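Local coordinates for intracellular protease/amidase (Salmonella enterica subsp. enterica serovar Typhimurium, PDB 4K2H), which is of uncertain function but, as a zinc-binding member of the DJ-1/PfpI family, is tentatively assigned peptidase activity, at residues A[63-74]-A[94-105]; A[119-127]-A[148-156]. The protein carries 1 engineered substitution. One frame throughout, in Å; residues are numbered along the deposited sequence.

Contact 1 of 2, residues A[63-74]-A[94-105]; sequences QQALFDAVVLPG and RHDAAGKLICPI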
loop_
_atom_site.group_PDB
_atom_site.type_symbol
_atom_site.label_atom_id
_atom_site.label_comp_id
_atom_site.label_asym_id
_atom_site.label_seq_id
_atom_site.Cartn_x
_atom_site.Cartn_y
_atom_site.Cartn_z
ATOM N N GLN A 63 -16.078 15.791 -14.670
ATOM C CA GLN A 63 -15.785 15.878 -16.097
ATOM C C GLN A 63 -15.150 17.194 -16.527
ATOM O O GLN A 63 -14.412 17.213 -17.523
ATOM C CB GLN A 63 -17.009 15.583 -16.961
ATOM C CG GLN A 63 -16.599 15.094 -18.349
ATOM C CD GLN A 63 -17.682 15.270 -19.384
ATOM O OE1 GLN A 63 -18.078 16.402 -19.724
ATOM N NE2 GLN A 63 -18.161 14.156 -19.908
ATOM N N GLN A 64 -15.426 18.279 -15.803
ATOM C CA GLN A 64 -14.765 19.584 -16.072
ATOM C C GLN A 64 -13.679 19.927 -15.059
ATOM O O GLN A 64 -13.103 21.022 -15.126
ATOM C CB GLN A 64 -15.782 20.747 -16.104
ATOM C CG GLN A 64 -16.477 20.925 -17.443
ATOM C CD GLN A 64 -17.439 19.788 -17.728
ATOM O OE1 GLN A 64 -18.319 19.504 -16.920
ATOM N NE2 GLN A 64 -17.273 19.129 -18.874
ATOM N N ALA A 65 -13.425 19.022 -14.114
ATOM C CA ALA A 65 -12.388 19.236 -13.115
ATOM C C ALA A 65 -11.054 18.967 -13.749
ATOM O O ALA A 65 -10.917 18.075 -14.577
ATOM C CB ALA A 65 -12.575 18.316 -11.924
ATOM N N LEU A 66 -10.066 19.739 -13.346
ATOM C CA LEU A 66 -8.762 19.660 -13.938
ATOM C C LEU A 66 -7.751 19.524 -12.821
ATOM O O LEU A 66 -7.431 20.482 -12.125
ATOM C CB LEU A 66 -8.524 20.917 -14.762
ATOM C CG LEU A 66 -7.397 20.839 -15.784
ATOM C CD1 LEU A 66 -7.621 19.697 -16.761
ATOM C CD2 LEU A 66 -7.289 22.166 -16.531
ATOM N N PHE A 67 -7.288 18.302 -12.637
ATOM C CA PHE A 67 -6.315 17.945 -11.634
ATOM C C PHE A 67 -4.915 18.255 -12.151
ATOM O O PHE A 67 -4.689 18.308 -13.360
ATOM C CB PHE A 67 -6.451 16.425 -11.289
ATOM C CG PHE A 67 -7.731 16.088 -10.594
ATOM C CD1 PHE A 67 -7.799 16.068 -9.210
ATOM C CD2 PHE A 67 -8.881 15.852 -11.313
ATOM C CE1 PHE A 67 -9.001 15.828 -8.552
ATOM C CE2 PHE A 67 -10.075 15.555 -10.665
ATOM C CZ PHE A 67 -10.137 15.562 -9.286
ATOM N N ASP A 68 -3.975 18.418 -11.230
ATOM C CA ASP A 68 -2.582 18.655 -11.580
ATOM C C ASP A 68 -1.898 17.361 -11.960
ATOM O O ASP A 68 -0.898 17.376 -12.705
ATOM C CB ASP A 68 -1.850 19.320 -10.422
ATOM C CG ASP A 68 -2.440 20.678 -10.073
ATOM O OD1 ASP A 68 -2.332 21.622 -10.892
ATOM O OD2 ASP A 68 -3.040 20.798 -8.995
ATOM N N ALA A 69 -2.410 16.246 -11.431
ATOM C CA ALA A 69 -1.915 14.933 -11.828
ATOM C C ALA A 69 -3.004 13.900 -11.819
ATOM O O ALA A 69 -3.949 13.978 -11.026
ATOM C CB ALA A 69 -0.798 14.476 -10.918
ATOM N N VAL A 70 -2.841 12.904 -12.680
ATOM C CA VAL A 70 -3.740 11.737 -12.738
ATOM C C VAL A 70 -2.910 10.472 -12.615
ATOM O O VAL A 70 -2.081 10.162 -13.477
ATOM C CB VAL A 70 -4.482 11.691 -14.082
ATOM C CG1 VAL A 70 -5.388 10.481 -14.177
ATOM C CG2 VAL A 70 -5.248 12.979 -14.282
ATOM N N VAL A 71 -3.115 9.753 -11.531
ATOM C CA VAL A 71 -2.457 8.462 -11.326
ATOM C C VAL A 71 -3.270 7.326 -11.915
ATOM O O VAL A 71 -4.459 7.179 -11.622
ATOM C CB VAL A 71 -2.275 8.180 -9.831
ATOM C CG1 VAL A 71 -1.620 6.827 -9.622
ATOM C CG2 VAL A 71 -1.452 9.268 -9.197
ATOM N N LEU A 72 -2.617 6.499 -12.715
ATOM C CA LEU A 72 -3.254 5.322 -13.311
ATOM C C LEU A 72 -2.613 4.071 -12.757
ATOM O O LEU A 72 -1.556 3.671 -13.209
ATOM C CB LEU A 72 -3.148 5.359 -14.830
ATOM C CG LEU A 72 -3.715 6.616 -15.491
ATOM C CD1 LEU A 72 -3.268 6.632 -16.941
ATOM C CD2 LEU A 72 -5.231 6.638 -15.416
ATOM N N PRO A 73 -3.213 3.476 -11.719
ATOM C CA PRO A 73 -2.670 2.226 -11.162
ATOM C C PRO A 73 -2.733 1.079 -12.158
ATOM O O PRO A 73 -3.399 1.172 -13.164
ATOM C CB PRO A 73 -3.557 1.925 -9.946
ATOM C CG PRO A 73 -4.594 2.983 -9.882
ATOM C CD PRO A 73 -4.340 4.024 -10.944
ATOM N N GLY A 74 -2.012 0.011 -11.875
ATOM C CA GLY A 74 -2.042 -1.190 -12.677
ATOM C C GLY A 74 -3.026 -2.183 -12.118
ATOM O O GLY A 74 -4.134 -1.795 -11.639
ATOM N N ARG A 94 -7.889 14.817 -22.024
ATOM C CA ARG A 94 -8.068 16.204 -21.695
ATOM C C ARG A 94 -6.939 16.723 -20.801
ATOM O O ARG A 94 -6.390 17.801 -21.040
ATOM C CB ARG A 94 -9.429 16.374 -21.024
ATOM C CG ARG A 94 -9.755 17.786 -20.572
ATOM C CD ARG A 94 -11.219 17.898 -20.161
ATOM N NE ARG A 94 -11.596 16.955 -19.106
ATOM C CZ ARG A 94 -11.413 17.149 -17.804
ATOM N NH1 ARG A 94 -11.820 16.220 -16.932
ATOM N NH2 ARG A 94 -10.838 18.254 -17.350
ATOM N N HIS A 95 -6.618 15.972 -19.755
ATOM C CA HIS A 95 -5.542 16.350 -18.858
ATOM C C HIS A 95 -4.215 16.365 -19.606
ATOM O O HIS A 95 -3.381 17.241 -19.380
ATOM C CB HIS A 95 -5.452 15.414 -17.638
ATOM C CG HIS A 95 -6.489 15.682 -16.598
ATOM N ND1 HIS A 95 -7.796 15.299 -16.750
ATOM C CD2 HIS A 95 -6.429 16.328 -15.415
ATOM C CE1 HIS A 95 -8.503 15.678 -15.700
ATOM N NE2 HIS A 95 -7.694 16.314 -14.879
ATOM N N ASP A 96 -4.016 15.398 -20.480
ATOM C CA ASP A 96 -2.785 15.321 -21.211
ATOM C C ASP A 96 -2.633 16.583 -22.073
ATOM O O ASP A 96 -1.573 17.208 -22.062
ATOM C CB ASP A 96 -2.725 14.061 -22.063
ATOM C CG ASP A 96 -1.308 13.654 -22.409
ATOM O OD1 ASP A 96 -0.329 14.385 -22.093
ATOM O OD2 ASP A 96 -1.177 12.573 -23.004
ATOM N N ALA A 97 -3.702 16.981 -22.748
ATOM C CA ALA A 97 -3.625 18.086 -23.704
ATOM C C ALA A 97 -3.452 19.424 -22.974
ATOM O O ALA A 97 -2.983 20.390 -23.566
ATOM C CB ALA A 97 -4.866 18.114 -24.588
ATOM N N ALA A 98 -3.835 19.475 -21.693
ATOM C CA ALA A 98 -3.629 20.666 -20.874
ATOM C C ALA A 98 -2.279 20.652 -20.153
ATOM O O ALA A 98 -2.073 21.422 -19.251
ATOM C CB ALA A 98 -4.761 20.806 -19.872
ATOM N N GLY A 99 -1.376 19.754 -20.530
ATOM C CA GLY A 99 -0.068 19.629 -19.885
ATOM C C GLY A 99 -0.062 19.079 -18.455
ATOM O O GLY A 99 0.956 19.172 -17.776
ATOM N N LYS A 100 -1.174 18.530 -17.957
ATOM C CA LYS A 100 -1.148 17.977 -16.587
ATOM C C LYS A 100 -0.369 16.666 -16.562
ATOM O O LYS A 100 -0.128 16.045 -17.616
ATOM C CB LYS A 100 -2.542 17.775 -16.033
ATOM C CG LYS A 100 -3.409 19.000 -16.147
ATOM C CD LYS A 100 -2.651 20.247 -15.712
ATOM C CE LYS A 100 -3.602 21.398 -15.472
ATOM N NZ LYS A 100 -2.855 22.602 -15.048
ATOM N N LEU A 101 0.057 16.264 -15.367
ATOM C CA LEU A 101 0.845 15.034 -15.227
ATOM C C LEU A 101 -0.016 13.743 -15.357
ATOM O O LEU A 101 -1.043 13.563 -14.698
ATOM C CB LEU A 101 1.641 15.039 -13.909
ATOM C CG LEU A 101 2.534 16.261 -13.625
ATOM C CD1 LEU A 101 3.199 16.159 -12.254
ATOM C CD2 LEU A 101 3.580 16.433 -14.721
ATOM N N ILE A 102 0.430 12.855 -16.235
ATOM C CA ILE A 102 -0.194 11.552 -16.428
ATOM C C ILE A 102 0.783 10.539 -15.897
ATOM O O ILE A 102 1.947 10.438 -16.365
ATOM C CB ILE A 102 -0.448 11.275 -17.905
ATOM C CG1 ILE A 102 -1.149 12.474 -18.548
ATOM C CG2 ILE A 102 -1.192 9.967 -18.099
ATOM C CD1 ILE A 102 -2.443 12.872 -17.875
ATOM N N CYS A 103 0.325 9.796 -14.907
ATOM C CA CYS A 103 1.212 9.011 -14.083
ATOM C C CYS A 103 0.739 7.572 -13.964
ATOM O O CYS A 103 0.127 7.184 -12.940
ATOM C CB CYS A 103 1.304 9.622 -12.711
ATOM S SG CYS A 103 1.585 11.391 -12.700
ATOM N N PRO A 104 1.055 6.771 -14.993
ATOM C CA PRO A 104 0.813 5.349 -14.972
ATOM C C PRO A 104 1.878 4.561 -14.272
ATOM O O PRO A 104 3.083 4.889 -14.340
ATOM C CB PRO A 104 0.812 4.981 -16.450
ATOM C CG PRO A 104 1.822 5.910 -17.026
ATOM C CD PRO A 104 1.503 7.213 -16.322
ATOM N N ILE A 105 1.433 3.495 -13.610
ATOM C CA ILE A 105 2.335 2.561 -13.017
ATOM C C ILE A 105 2.069 1.140 -13.478
ATOM O O ILE A 105 0.913 0.723 -13.732
ATOM C CB ILE A 105 2.335 2.690 -11.483
ATOM C CG1 ILE A 105 3.111 1.533 -10.847
ATOM C CG2 ILE A 105 0.945 2.716 -10.901
ATOM C CD1 ILE A 105 3.986 1.975 -9.693
HETATM O O HOH W 1 -0.886 22.039 -12.983
#

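Contact 2 of 2, residues A[119-127]-A[148-156]; sequences LKGRRYVCS and GNLISGKGL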
loop_
_atom_site.group_PDB
_atom_site.type_symbol
_atom_site.label_atom_id
_atom_site.label_comp_id
_atom_site.label_asym_id
_atom_site.label_seq_id
_atom_site.Cartn_x
_atom_site.Cartn_y
_atom_site.Cartn_z
ATOM N N LEU A 119 0.611 7.384 -26.263
ATOM C CA LEU A 119 1.929 7.651 -25.665
ATOM C C LEU A 119 2.641 8.817 -26.345
ATOM O O LEU A 119 3.457 9.479 -25.706
ATOM C CB LEU A 119 2.800 6.402 -25.625
ATOM C CG LEU A 119 2.362 5.475 -24.481
ATOM C CD1 LEU A 119 3.030 4.117 -24.587
ATOM C CD2 LEU A 119 2.601 6.101 -23.105
ATOM N N LYS A 120 2.290 9.079 -27.607
ATOM C CA LYS A 120 2.776 10.246 -28.363
ATOM C C LYS A 120 4.270 10.182 -28.561
ATOM O O LYS A 120 4.953 11.193 -28.459
ATOM C CB LYS A 120 2.410 11.579 -27.676
ATOM C CG LYS A 120 0.944 11.952 -27.822
ATOM C CD LYS A 120 0.634 13.318 -27.232
ATOM C CE LYS A 120 0.641 13.276 -25.718
ATOM N NZ LYS A 120 0.627 14.630 -25.105
ATOM N N GLY A 121 4.768 8.983 -28.829
ATOM C CA GLY A 121 6.204 8.751 -28.963
ATOM C C GLY A 121 6.990 8.868 -27.661
ATOM O O GLY A 121 8.201 8.766 -27.680
ATOM N N ARG A 122 6.334 9.063 -26.516
ATOM C CA ARG A 122 7.104 9.386 -25.314
ATOM C C ARG A 122 7.810 8.197 -24.708
ATOM O O ARG A 122 7.432 7.041 -24.943
ATOM C CB ARG A 122 6.251 10.085 -24.272
ATOM C CG ARG A 122 5.959 11.544 -24.613
ATOM C CD ARG A 122 4.896 12.099 -23.681
ATOM N NE ARG A 122 3.625 11.365 -23.838
ATOM C CZ ARG A 122 2.463 11.764 -23.337
ATOM N NH1 ARG A 122 2.371 12.900 -22.664
ATOM N NH2 ARG A 122 1.375 11.044 -23.543
ATOM N N ARG A 123 8.871 8.497 -23.954
ATOM C CA ARG A 123 9.576 7.488 -23.172
ATOM C C ARG A 123 8.733 7.100 -21.956
ATOM O O ARG A 123 8.139 7.955 -21.320
ATOM C CB ARG A 123 10.947 7.998 -22.729
ATOM C CG ARG A 123 11.936 8.137 -23.893
ATOM C CD ARG A 123 13.247 8.740 -23.426
ATOM N NE ARG A 123 13.034 10.125 -23.012
ATOM C CZ ARG A 123 13.049 10.575 -21.756
ATOM N NH1 ARG A 123 12.818 11.871 -21.529
ATOM N NH2 ARG A 123 13.293 9.760 -20.726
ATOM N N TYR A 124 8.702 5.802 -21.647
ATOM C CA TYR A 124 7.844 5.268 -20.599
ATOM C C TYR A 124 8.403 3.916 -20.172
ATOM O O TYR A 124 9.224 3.318 -20.878
ATOM C CB TYR A 124 6.399 5.102 -21.120
ATOM C CG TYR A 124 6.259 3.902 -22.019
ATOM C CD1 TYR A 124 5.830 2.684 -21.495
ATOM C CD2 TYR A 124 6.647 3.952 -23.375
ATOM C CE1 TYR A 124 5.747 1.549 -22.272
ATOM C CE2 TYR A 124 6.560 2.820 -24.179
ATOM C CZ TYR A 124 6.102 1.614 -23.612
ATOM O OH TYR A 124 5.979 0.451 -24.351
ATOM N N VAL A 125 7.957 3.458 -19.008
ATOM C CA VAL A 125 8.214 2.114 -18.528
ATOM C C VAL A 125 6.890 1.476 -18.137
ATOM O O VAL A 125 5.906 2.153 -17.873
ATOM C CB VAL A 125 9.188 2.100 -17.332
ATOM C CG1 VAL A 125 8.578 2.713 -16.079
ATOM C CG2 VAL A 125 9.687 0.691 -17.042
ATOM N N CYS A 126 6.881 0.161 -18.121
ATOM C CA CYS A 126 5.738 -0.579 -17.690
ATOM C C CYS A 126 6.283 -1.897 -17.151
ATOM O O CYS A 126 7.501 -2.135 -17.189
ATOM C CB CYS A 126 4.802 -0.802 -18.879
ATOM S SG CYS A 126 5.536 -1.816 -20.171
ATOM N N SER A 127 5.402 -2.734 -16.626
ATOM C CA SER A 127 5.815 -4.024 -16.052
ATOM C C SER A 127 6.070 -5.049 -17.155
ATOM O O SER A 127 5.628 -4.862 -18.286
ATOM C CB SER A 127 4.740 -4.555 -15.109
ATOM O OG SER A 127 3.479 -4.477 -15.753
ATOM N N GLY A 148 8.395 14.848 -20.286
ATOM C CA GLY A 148 7.384 15.897 -20.317
ATOM C C GLY A 148 6.423 15.723 -19.156
ATOM O O GLY A 148 6.847 15.630 -18.015
ATOM N N ASN A 149 5.130 15.653 -19.440
ATOM C CA ASN A 149 4.125 15.508 -18.394
ATOM C C ASN A 149 3.730 14.012 -18.123
ATOM O O ASN A 149 2.745 13.728 -17.448
ATOM C CB ASN A 149 2.901 16.357 -18.739
ATOM C CG ASN A 149 2.226 15.913 -20.042
ATOM O OD1 ASN A 149 2.914 15.604 -21.027
ATOM N ND2 ASN A 149 0.879 15.863 -20.050
ATOM N N LEU A 150 4.524 13.085 -18.656
ATOM C CA LEU A 150 4.302 11.655 -18.461
ATOM C C LEU A 150 5.338 11.140 -17.488
ATOM O O LEU A 150 6.556 11.217 -17.771
ATOM C CB LEU A 150 4.438 10.935 -19.797
ATOM C CG LEU A 150 4.117 9.442 -19.760
ATOM C CD1 LEU A 150 2.656 9.130 -19.400
ATOM C CD2 LEU A 150 4.478 8.894 -21.124
ATOM N N ILE A 151 4.868 10.704 -16.324
ATOM C CA ILE A 151 5.702 10.113 -15.286
ATOM C C ILE A 151 5.211 8.675 -15.068
ATOM O O ILE A 151 4.095 8.455 -14.575
ATOM C CB ILE A 151 5.591 10.916 -13.961
ATOM C CG1 ILE A 151 6.004 12.369 -14.189
ATOM C CG2 ILE A 151 6.438 10.295 -12.851
ATOM C CD1 ILE A 151 6.174 13.190 -12.927
ATOM N N SER A 152 6.030 7.704 -15.444
ATOM C CA SER A 152 5.649 6.295 -15.348
ATOM C C SER A 152 6.485 5.571 -14.323
ATOM O O SER A 152 7.601 5.968 -14.018
ATOM C CB SER A 152 5.748 5.611 -16.722
ATOM O OG SER A 152 7.029 5.806 -17.315
ATOM N N GLY A 153 5.926 4.500 -13.783
ATOM C CA GLY A 153 6.517 3.739 -12.688
ATOM C C GLY A 153 6.545 2.312 -13.167
ATOM O O GLY A 153 5.622 1.872 -13.814
ATOM N N LYS A 154 7.620 1.591 -12.895
ATOM C CA LYS A 154 7.797 0.276 -13.488
ATOM C C LYS A 154 6.936 -0.806 -12.861
ATOM O O LYS A 154 6.404 -1.677 -13.567
ATOM C CB LYS A 154 9.279 -0.137 -13.435
ATOM C CG LYS A 154 9.526 -1.546 -13.950
ATOM C CD LYS A 154 11.004 -1.790 -14.242
ATOM C CE LYS A 154 11.229 -3.272 -14.493
ATOM N NZ LYS A 154 12.644 -3.595 -14.771
ATOM N N GLY A 155 6.833 -0.788 -11.545
ATOM C CA GLY A 155 6.010 -1.758 -10.846
ATOM C C GLY A 155 6.015 -1.526 -9.342
ATOM O O GLY A 155 6.636 -0.584 -8.866
ATOM N N LEU A 156 5.337 -2.415 -8.603
ATOM C CA LEU A 156 5.119 -2.242 -7.172
ATOM C C LEU A 156 6.403 -2.084 -6.375
ATOM O O LEU A 156 6.467 -1.262 -5.461
ATOM C CB LEU A 156 4.257 -3.371 -6.597
ATOM C CG LEU A 156 3.981 -3.345 -5.083
ATOM C CD1 LEU A 156 3.300 -2.059 -4.678
ATOM C CD2 LEU A 156 3.188 -4.585 -4.636
HETATM O O HOH W 2 7.041 8.067 -18.613
#

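Contact 1 of 2, residues A[63-74]-A[94-105]
Ala69 to Leu72 runs parallel to Leu101 to Pro104, the two short strand axes approaching to 4.5 Å with 14° between their directions. A ladder of five backbone hydrogen bonds joins them, from Leu101 N to Asp68 O at one end to Ile105 N to Leu72 O at the other. Ahead of the ladder, side chains from the last turn of helix 86-97 and the loop after it take over. The His95 ring slots between two aliphatic groups: Leu66 CD1 lies 4.0 Å from the ring centroid and Val70 CG2 sits over the opposite face at 3.9 Å, both as CH-pi contacts. Rotation of the ring is fixed at its edge, where NE2 accepts from Phe67 N (3.0 Å), while ND1 bonds to Phe91 O. Next to it, Arg94 grips Ala65 O end-on with NH2 (2.8 Å) and NH1 (3.1 Å), the oxygen lying in the guanidinium plane; a bend at chi3 (57°) turns the group onto this carbonyl. Lys100 folds back at chi2 (-45°), laying CE against Leu66 CG (3.8 Å), and a water links its NZ to Asp68 OD1. Asp68 OD2 is held by Lys6 N on the neighbouring strand. A Schellman motif with Gly99 as its C-prime residue ends the helix, and the chain turns into strand 101-104, whose parallel pairing with strand 69-72 completes the beta-alpha-beta crossover typical of the DJ-1/PfpI fold.

Contact 2 of 2, residues A[119-127]-A[148-156]
A type I' turn from Leu119 to Arg122, leading into strand 123-124, packs against strand 150-153 through side chains, with Leu150 in the middle. Leu150 stands with CG anti to its own amide nitrogen (chi1 -175°), which carries CD2 across to Leu119 CD2 at 3.9 Å, the two side chains meeting at about a right angle. The same methyl also touches Arg122 CB, at 3.8 Å. The Arg122 guanidinium lies with one face over Leu150 CB and the other toward Lys120 CE, a flat charged group sandwiched between aliphatic carbons. Its orientation is set by Leu119 O, which receives Arg122 NE (2.7 Å, 157°) and the backbone Arg122 N (3.0 Å) from opposite faces of the carbonyl plane, so one oxygen both closes the turn and orients the side chain. NH2 goes on to a salt bridge with Asp96. Farther along, Ser152 OG accepts from Val125 N at 3.0 Å. A water that donates to Arg123 O also bonds to this hydroxyl, 2.6 Å from Ser152 OG. Val125 then crosses the base of the Lys154 chain at about a right angle, CG2 lying 3.7 Å from Lys154 CB; the ammonium end pairs with Asp141 and makes a cation-pi contact with Tyr185 of the second subunit. The whole layer lies between neighbouring elements: strand 123-124 pairs with strand 138-139, strand 150-153 with strand 144-147, and Leu119 and Leu150 both rest on Leu113 of helix 108-114.

Overall arrangement
Contacts 1 and 2 follow one another along the chain, their centres about 13 Å apart, and meet along strand 101-104. Asn149 joins them: its side-chain ND2 lies 2.6 Å from Lys100 O and its backbone O 2.8 Å from Ile102 N, both probable hydrogen bonds. Backbone bonds from Asn149 and Ile151 to Ile102 place the start of strand 150-153 alongside strand 101-104. Asp96, on the helix of contact 1, adds a polar tie by bonding Lys120, Arg122 and Asn149 of contact 2. As for the metal site of Glu16, Glu17 and His49, the Gly74 end of contact 1 lies about 9 Å from a bound zinc ion, the side chain of Ser127 in contact 2 about 13 Å.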